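Local coordinates for Sensory/regulatory protein rpfC (PDB 3M6M) that probably acts as a sensory histidine kinase of two-component signalling, in which this magnesium-binding receiver domain would take up a phosphoryl group, at residues Asp52-Glu57 with Ser86-Thr91; Ala115-Pro120 with Ala124-Thr129. All coordinates share one frame; numbering follows the deposited sequence.

Interaction 1 (Asp52-Glu57 with Ser86-Thr91); sequences DAMAEE and SGMRYT
Met54, with the largest share of the 142 Å² buried between the segments 52-57 and 86-91, meets Met88 and Thr91 through two separate parts of its side chain. Near its root, CB receives the methyl end of Met88, with Met54 CB and Met88 CE 3.6 Å apart. At its far end the methyl reaches Thr91, and here Met54 CE and Thr91 CG2 stand tip to tip at 3.3 Å, closer than methyl groups usually pack, and so of doubtful precision. The shape of Met54 explains this double use. Its CG lies anti to the carbonyl carbon (chi1 -73°), and the chain bends at its last torsion, where chi3 of 81° turns CE off the line of the preceding atoms. Met88 is built differently: extended beyond CG, it lies at about a right angle to Met54, so that its CE comes to the CB of Met54 and also sits 4.0 Å from CE of that residue.

No hydrogen bond joins the segments, and the contact is wholly apolar. The hydroxyl of Thr91 is directed elsewhere, with OG1 in a weak hydrogen bond to Tyr59 O, while its methyl serves the packing. Just before Met88 the chain leaves helix 73-85 at Gly87, whose positive phi of 126° suits glycine. Leu80 of that helix touches both methionines, and Leu18 and Val62 of the central sheet also pack on Met54. Met88 also packs on an apolar side chain of another protein's chain. Helix 47-56 is thereby joined to the loop leading from helix 73-85 into strand 93-97, on one face of the parallel sheet, as belongs to the doubly wound alpha/beta fold of CheY-like receiver domains.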
ATOM      1  N   ASP D  52      -4.295 -35.198 -20.747  1.00 51.71           N
ATOM      2  CA  ASP D  52      -3.488 -36.297 -21.285  1.00 53.68           C
ATOM      3  C   ASP D  52      -3.604 -36.417 -22.810  1.00 54.46           C
ATOM      4  O   ASP D  52      -2.615 -36.696 -23.496  1.00 56.05           O
ATOM      5  CB  ASP D  52      -3.870 -37.628 -20.622  1.00 54.73           C
ATOM      6  CG  ASP D  52      -3.315 -37.768 -19.206  1.00 55.27           C
ATOM      7  OD1 ASP D  52      -2.482 -36.934 -18.785  1.00 54.98           O
ATOM      8  OD2 ASP D  52      -3.713 -38.728 -18.512  1.00 56.11           O
ATOM      9  N   ALA D  53      -4.813 -36.201 -23.329  1.00 53.60           N
ATOM     10  CA  ALA D  53      -5.074 -36.263 -24.767  1.00 54.57           C
ATOM     11  C   ALA D  53      -4.423 -35.109 -25.534  1.00 54.58           C
ATOM     12  O   ALA D  53      -3.919 -35.302 -26.643  1.00 56.22           O
ATOM     13  CB  ALA D  53      -6.576 -36.302 -25.034  1.00 53.86           C
ATOM     14  N   MET D  54      -4.431 -33.921 -24.929  1.00 53.06           N
ATOM     15  CA  MET D  54      -3.892 -32.708 -25.552  1.00 53.16           C
ATOM     16  C   MET D  54      -2.373 -32.749 -25.707  1.00 54.71           C
ATOM     17  O   MET D  54      -1.809 -32.058 -26.558  1.00 55.46           O
ATOM     18  CB  MET D  54      -4.303 -31.468 -24.757  1.00 51.31           C
ATOM     19  CG  MET D  54      -5.764 -31.090 -24.906  1.00 50.08           C
ATOM     20  SD  MET D  54      -6.316 -29.852 -23.714  1.00 47.33           S
ATOM     21  CE  MET D  54      -5.721 -28.354 -24.480  1.00 47.19           C
ATOM     22  N   ALA D  55      -1.724 -33.561 -24.877  1.00 55.42           N
ATOM     23  CA  ALA D  55      -0.282 -33.756 -24.947  1.00 57.32           C
ATOM     24  C   ALA D  55       0.099 -34.770 -26.026  1.00 59.95           C
ATOM     25  O   ALA D  55       1.227 -34.759 -26.526  1.00 61.70           O
ATOM     26  CB  ALA D  55       0.255 -34.191 -23.593  1.00 57.09           C
ATOM     27  N   GLU D  56      -0.844 -35.641 -26.380  1.00 60.66           N
ATOM     28  CA  GLU D  56      -0.611 -36.675 -27.387  1.00 63.55           C
ATOM     29  C   GLU D  56      -0.959 -36.174 -28.790  1.00 64.50           C
ATOM     30  O   GLU D  56      -0.243 -36.460 -29.753  1.00 66.99           O
ATOM     31  CB  GLU D  56      -1.402 -37.945 -27.047  1.00 64.01           C
ATOM     32  CG  GLU D  56      -0.778 -39.238 -27.576  1.00 67.86           C
ATOM     33  CD  GLU D  56      -1.309 -39.651 -28.944  1.00 70.50           C
ATOM     34  OE1 GLU D  56      -2.496 -40.041 -29.032  1.00 70.37           O
ATOM     35  OE2 GLU D  56      -0.536 -39.605 -29.926  1.00 72.64           O
ATOM     36  N   GLU D  57      -2.059 -35.429 -28.894  1.00 62.85           N
ATOM     37  CA  GLU D  57      -2.505 -34.856 -30.166  1.00 63.79           C
ATOM     38  C   GLU D  57      -2.955 -33.404 -29.998  1.00 61.71           C
ATOM     39  O   GLU D  57      -3.262 -32.966 -28.890  1.00 59.50           O
ATOM     40  CB  GLU D  57      -3.639 -35.695 -30.774  1.00 64.76           C
ATOM     41  CG  GLU D  57      -3.184 -36.979 -31.472  1.00 68.43           C
ATOM     42  CD  GLU D  57      -2.285 -36.722 -32.677  1.00 71.96           C
ATOM     43  OE1 GLU D  57      -1.232 -37.388 -32.784  1.00 74.42           O
ATOM     44  OE2 GLU D  57      -2.625 -35.857 -33.513  1.00 72.77           O
ATOM     45  N   SER D  86       3.921 -22.080 -20.211  1.00 49.17           N
ATOM     46  CA  SER D  86       5.130 -22.892 -20.045  1.00 50.57           C
ATOM     47  C   SER D  86       5.651 -23.489 -21.360  1.00 51.75           C
ATOM     48  O   SER D  86       6.674 -24.176 -21.368  1.00 53.06           O
ATOM     49  CB  SER D  86       4.893 -24.000 -19.015  1.00 49.86           C
ATOM     50  OG  SER D  86       4.553 -23.459 -17.752  1.00 49.37           O
ATOM     51  N   GLY D  87       4.947 -23.233 -22.461  1.00 51.82           N
ATOM     52  CA  GLY D  87       5.391 -23.682 -23.781  1.00 53.58           C
ATOM     53  C   GLY D  87       4.380 -24.491 -24.573  1.00 53.29           C
ATOM     54  O   GLY D  87       4.587 -24.756 -25.759  1.00 54.60           O
ATOM     55  N   MET D  88       3.290 -24.889 -23.924  1.00 51.96           N
ATOM     56  CA  MET D  88       2.241 -25.667 -24.577  1.00 51.81           C
ATOM     57  C   MET D  88       1.486 -24.826 -25.607  1.00 52.35           C
ATOM     58  O   MET D  88       1.241 -23.634 -25.394  1.00 51.98           O
ATOM     59  CB  MET D  88       1.269 -26.230 -23.538  1.00 50.07           C
ATOM     60  CG  MET D  88       0.321 -27.295 -24.067  1.00 49.74           C
ATOM     61  SD  MET D  88      -1.066 -27.603 -22.961  1.00 47.77           S
ATOM     62  CE  MET D  88      -1.822 -29.010 -23.762  1.00 48.13           C
ATOM     63  N   ARG D  89       1.140 -25.462 -26.724  1.00 53.62           N
ATOM     64  CA  ARG D  89       0.323 -24.860 -27.775  1.00 54.70           C
ATOM     65  C   ARG D  89      -1.014 -24.369 -27.209  1.00 53.21           C
ATOM     66  O   ARG D  89      -1.665 -25.079 -26.435  1.00 51.83           O
ATOM     67  CB  ARG D  89       0.084 -25.889 -28.886  1.00 55.94           C
ATOM     68  CG  ARG D  89      -0.898 -25.469 -29.971  1.00 57.49           C
ATOM     69  CD  ARG D  89      -1.758 -26.652 -30.397  1.00 58.99           C
ATOM     70  NE  ARG D  89      -2.552 -26.376 -31.594  1.00 61.56           N
ATOM     71  CZ  ARG D  89      -2.170 -26.664 -32.837  1.00 65.12           C
ATOM     72  NH1 ARG D  89      -0.993 -27.239 -33.069  1.00 66.77           N
ATOM     73  NH2 ARG D  89      -2.967 -26.376 -33.858  1.00 67.03           N
ATOM     74  N   TYR D  90      -1.410 -23.156 -27.588  1.00 53.89           N
ATOM     75  CA  TYR D  90      -2.709 -22.622 -27.196  1.00 52.96           C
ATOM     76  C   TYR D  90      -3.842 -23.316 -27.944  1.00 53.17           C
ATOM     77  O   TYR D  90      -3.759 -23.546 -29.153  1.00 54.70           O
ATOM     78  CB  TYR D  90      -2.793 -21.108 -27.427  1.00 53.73           C
ATOM     79  CG  TYR D  90      -4.147 -20.530 -27.065  1.00 52.80           C
ATOM     80  CD1 TYR D  90      -4.451 -20.194 -25.746  1.00 51.41           C
ATOM     81  CD2 TYR D  90      -5.132 -20.339 -28.038  1.00 53.46           C
ATOM     82  CE1 TYR D  90      -5.698 -19.676 -25.403  1.00 51.00           C
ATOM     83  CE2 TYR D  90      -6.383 -19.821 -27.708  1.00 52.73           C
ATOM     84  CZ  TYR D  90      -6.658 -19.493 -26.387  1.00 51.86           C
ATOM     85  OH  TYR D  90      -7.888 -18.977 -26.050  1.00 51.52           O
ATOM     86  N   THR D  91      -4.898 -23.646 -27.209  1.00 51.99           N
ATOM     87  CA  THR D  91      -6.123 -24.185 -27.799  1.00 52.33           C
ATOM     88  C   THR D  91      -7.364 -23.729 -27.017  1.00 51.33           C
ATOM     89  O   THR D  91      -7.394 -23.830 -25.788  1.00 50.07           O
ATOM     90  CB  THR D  91      -6.068 -25.734 -28.000  1.00 52.30           C
ATOM     91  OG1 THR D  91      -7.376 -26.297 -27.846  1.00 51.74           O
ATOM     92  CG2 THR D  91      -5.115 -26.388 -27.019  1.00 51.63           C
TER

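Interaction 2 (Ala115-Pro120 with Ala124-Thr129); sequences AFLAKP and AKLLDT
A first torsion of -69° sets CG of Leu117 anti to its carbonyl carbon and carries both methyls toward Thr129, Lys125 and Leu126, while Thr129, with chi1 at 42°, holds OG1 between its own backbone N and carbonyl carbon, facing the leucine. This is the last beta-alpha unit of the receiver fold: strand 115-118, at the edge of the parallel sheet within the chain, turns back into helix 123-133, and the two axes run nearly antiparallel at 167°, 9.5 Å apart at their closest.

Leu117 reaches all three helix residues. Its CD1 lies 3.8 Å from Leu126 CD1, the two leucines crossing obliquely, whereas Leu117 CD2 lies 4.1 Å from Lys125 CB; both methyls border the Lys125 carbonyl oxygen, CD1 marginally the nearer. Lys125 offers CB and its backbone carbonyl; beyond CB the side chain bends at its second torsion and its end leads away. Leu126 comes in from the flank of the helix and is buried, its side chain also packing on Leu30 and Leu33 of helix 24-35, which shares this face of the sheet.

Past the end of the strand at Ala118, the peptide bond between Lys119 and Pro120 is cis. Lys119 points to the active-site end, where NZ makes salt bridges to Asp21 and Asp65; Asp65 is also a magnesium ligand, and a lysine so placed is a familiar feature of receiver domains.

No hydrogen bond spans the two segments. The hydroxyl of Thr129 instead turns back on its own helix: OG1 lies 2.6 Å from Lys125 O and 2.7 Å from Leu126 O, both within reach of its one proton, with the choice between them not settled, while Leu117 CD1 lies against the same hydroxyl, 3.4 Å from Thr129 OG1.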
ATOM      1  N   ALA D 115     -15.667 -19.355 -24.041  1.00 66.65           N
ATOM      2  CA  ALA D 115     -17.127 -19.374 -24.125  1.00 67.40           C
ATOM      3  C   ALA D 115     -17.744 -20.199 -23.001  1.00 66.59           C
ATOM      4  O   ALA D 115     -17.161 -21.184 -22.544  1.00 65.30           O
ATOM      5  CB  ALA D 115     -17.582 -19.902 -25.483  1.00 68.01           C
ATOM      6  N   PHE D 116     -18.928 -19.777 -22.563  1.00 67.66           N
ATOM      7  CA  PHE D 116     -19.690 -20.481 -21.540  1.00 67.46           C
ATOM      8  C   PHE D 116     -21.121 -20.667 -22.037  1.00 68.61           C
ATOM      9  O   PHE D 116     -21.885 -19.702 -22.137  1.00 69.94           O
ATOM     10  CB  PHE D 116     -19.673 -19.691 -20.227  1.00 67.94           C
ATOM     11  CG  PHE D 116     -20.064 -20.501 -19.020  1.00 67.55           C
ATOM     12  CD1 PHE D 116     -19.100 -20.903 -18.103  1.00 66.87           C
ATOM     13  CD2 PHE D 116     -21.394 -20.852 -18.792  1.00 68.32           C
ATOM     14  CE1 PHE D 116     -19.452 -21.647 -16.980  1.00 67.07           C
ATOM     15  CE2 PHE D 116     -21.755 -21.600 -17.675  1.00 68.24           C
ATOM     16  CZ  PHE D 116     -20.783 -21.996 -16.766  1.00 67.69           C
ATOM     17  N   LEU D 117     -21.473 -21.910 -22.350  1.00 68.37           N
ATOM     18  CA  LEU D 117     -22.795 -22.219 -22.891  1.00 69.70           C
ATOM     19  C   LEU D 117     -23.597 -23.133 -21.973  1.00 69.66           C
ATOM     20  O   LEU D 117     -23.040 -24.004 -21.301  1.00 68.59           O
ATOM     21  CB  LEU D 117     -22.677 -22.829 -24.289  1.00 69.97           C
ATOM     22  CG  LEU D 117     -22.208 -21.896 -25.410  1.00 71.14           C
ATOM     23  CD1 LEU D 117     -21.560 -22.694 -26.526  1.00 71.35           C
ATOM     24  CD2 LEU D 117     -23.357 -21.044 -25.943  1.00 73.15           C
ATOM     25  N   ALA D 118     -24.910 -22.922 -21.957  1.00 71.21           N
ATOM     26  CA  ALA D 118     -25.809 -23.647 -21.065  1.00 71.73           C
ATOM     27  C   ALA D 118     -26.074 -25.076 -21.528  1.00 71.58           C
ATOM     28  O   ALA D 118     -26.104 -25.363 -22.727  1.00 71.84           O
ATOM     29  CB  ALA D 118     -27.122 -22.884 -20.899  1.00 73.47           C
ATOM     30  N   LYS D 119     -26.250 -25.962 -20.553  1.00 71.53           N
ATOM     31  CA  LYS D 119     -26.688 -27.331 -20.790  1.00 71.92           C
ATOM     32  C   LYS D 119     -28.163 -27.473 -20.381  1.00 73.64           C
ATOM     33  O   LYS D 119     -28.574 -26.897 -19.369  1.00 74.23           O
ATOM     34  CB  LYS D 119     -25.816 -28.305 -19.998  1.00 70.85           C
ATOM     35  CG  LYS D 119     -24.523 -28.707 -20.689  1.00 69.68           C
ATOM     36  CD  LYS D 119     -23.605 -29.495 -19.757  1.00 68.68           C
ATOM     37  CE  LYS D 119     -23.951 -30.974 -19.698  1.00 69.04           C
ATOM     38  NZ  LYS D 119     -23.083 -31.687 -18.722  1.00 68.48           N
ATOM     39  N   PRO D 120     -28.971 -28.231 -21.160  1.00 74.77           N
ATOM     40  CA  PRO D 120     -28.630 -28.950 -22.394  1.00 74.86           C
ATOM     41  C   PRO D 120     -28.230 -28.001 -23.517  1.00 75.18           C
ATOM     42  O   PRO D 120     -28.826 -26.931 -23.670  1.00 76.12           O
ATOM     43  CB  PRO D 120     -29.928 -29.686 -22.748  1.00 76.42           C
ATOM     44  CG  PRO D 120     -31.000 -28.923 -22.066  1.00 77.43           C
ATOM     45  CD  PRO D 120     -30.386 -28.428 -20.796  1.00 76.40           C
ATOM     46  N   ALA D 124     -27.415 -24.870 -32.365  1.00 86.98           N
ATOM     47  CA  ALA D 124     -27.195 -23.626 -33.104  1.00 88.78           C
ATOM     48  C   ALA D 124     -26.197 -22.704 -32.400  1.00 87.29           C
ATOM     49  O   ALA D 124     -25.309 -22.147 -33.045  1.00 87.91           O
ATOM     50  CB  ALA D 124     -28.517 -22.907 -33.342  1.00 90.96           C
ATOM     51  N   LYS D 125     -26.348 -22.554 -31.084  1.00 85.68           N
ATOM     52  CA  LYS D 125     -25.460 -21.702 -30.283  1.00 84.46           C
ATOM     53  C   LYS D 125     -24.062 -22.281 -30.091  1.00 82.67           C
ATOM     54  O   LYS D 125     -23.096 -21.532 -29.953  1.00 82.23           O
ATOM     55  CB  LYS D 125     -26.087 -21.367 -28.922  1.00 83.59           C
ATOM     56  CG  LYS D 125     -26.450 -19.892 -28.733  1.00 85.14           C
ATOM     57  CD  LYS D 125     -27.614 -19.453 -29.620  1.00 88.07           C
ATOM     58  CE  LYS D 125     -27.817 -17.947 -29.564  1.00 89.65           C
ATOM     59  NZ  LYS D 125     -28.884 -17.500 -30.500  1.00 92.50           N
ATOM     60  N   LEU D 126     -23.961 -23.608 -30.078  1.00 81.94           N
ATOM     61  CA  LEU D 126     -22.670 -24.277 -29.945  1.00 80.59           C
ATOM     62  C   LEU D 126     -21.851 -24.151 -31.230  1.00 82.07           C
ATOM     63  O   LEU D 126     -20.691 -23.742 -31.188  1.00 81.44           O
ATOM     64  CB  LEU D 126     -22.852 -25.751 -29.555  1.00 79.68           C
ATOM     65  CG  LEU D 126     -21.610 -26.595 -29.237  1.00 78.18           C
ATOM     66  CD1 LEU D 126     -20.893 -26.106 -27.986  1.00 76.41           C
ATOM     67  CD2 LEU D 126     -21.981 -28.062 -29.089  1.00 78.02           C
ATOM     68  N   LEU D 127     -22.468 -24.485 -32.363  1.00 84.32           N
ATOM     69  CA  LEU D 127     -21.787 -24.476 -33.662  1.00 86.34           C
ATOM     70  C   LEU D 127     -21.381 -23.078 -34.133  1.00 87.72           C
ATOM     71  O   LEU D 127     -20.354 -22.922 -34.797  1.00 88.54           O
ATOM     72  CB  LEU D 127     -22.640 -25.174 -34.728  1.00 88.65           C
ATOM     73  CG  LEU D 127     -22.795 -26.697 -34.628  1.00 88.15           C
ATOM     74  CD1 LEU D 127     -23.989 -27.173 -35.444  1.00 90.53           C
ATOM     75  CD2 LEU D 127     -21.523 -27.427 -35.050  1.00 87.95           C
ATOM     76  N   ASP D 128     -22.186 -22.074 -33.790  1.00 88.30           N
ATOM     77  CA  ASP D 128     -21.888 -20.681 -34.134  1.00 89.88           C
ATOM     78  C   ASP D 128     -20.719 -20.122 -33.324  1.00 88.18           C
ATOM     79  O   ASP D 128     -19.911 -19.347 -33.843  1.00 89.34           O
ATOM     80  CB  ASP D 128     -23.126 -19.797 -33.956  1.00 91.14           C
ATOM     81  CG  ASP D 128     -24.120 -19.938 -35.099  1.00 94.04           C
ATOM     82  OD1 ASP D 128     -24.267 -21.053 -35.646  1.00 94.39           O
ATOM     83  OD2 ASP D 128     -24.763 -18.927 -35.449  1.00 96.31           O
ATOM     84  N   THR D 129     -20.637 -20.517 -32.055  1.00 85.74           N
ATOM     85  CA  THR D 129     -19.537 -20.111 -31.181  1.00 84.18           C
ATOM     86  C   THR D 129     -18.238 -20.831 -31.534  1.00 83.57           C
ATOM     87  O   THR D 129     -17.152 -20.270 -31.375  1.00 83.28           O
ATOM     88  CB  THR D 129     -19.866 -20.331 -29.690  1.00 82.08           C
ATOM     89  OG1 THR D 129     -20.520 -21.594 -29.525  1.00 81.53           O
ATOM     90  CG2 THR D 129     -20.775 -19.224 -29.170  1.00 82.94           C
TER

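The two contacts lie on opposite sides of the chain's centre, their own centres 23 Å apart, and share no helix or strand: within one receiver domain, interaction 1 joins a helix to a loop, interaction 2 a strand to a helix. Interaction 1 is the more buried, links parts distant in sequence, and consists of unbranched methionines around a threonine methyl, close to another protein's chain. Interaction 2 is local, closing a strand onto the helix that follows it; it is only partly buried, built round a branched leucine, and includes a hydroxyl and the base of a lysine. Its strand leads toward the magnesium site, whereas none of the residues of interaction 1 is a magnesium ligand.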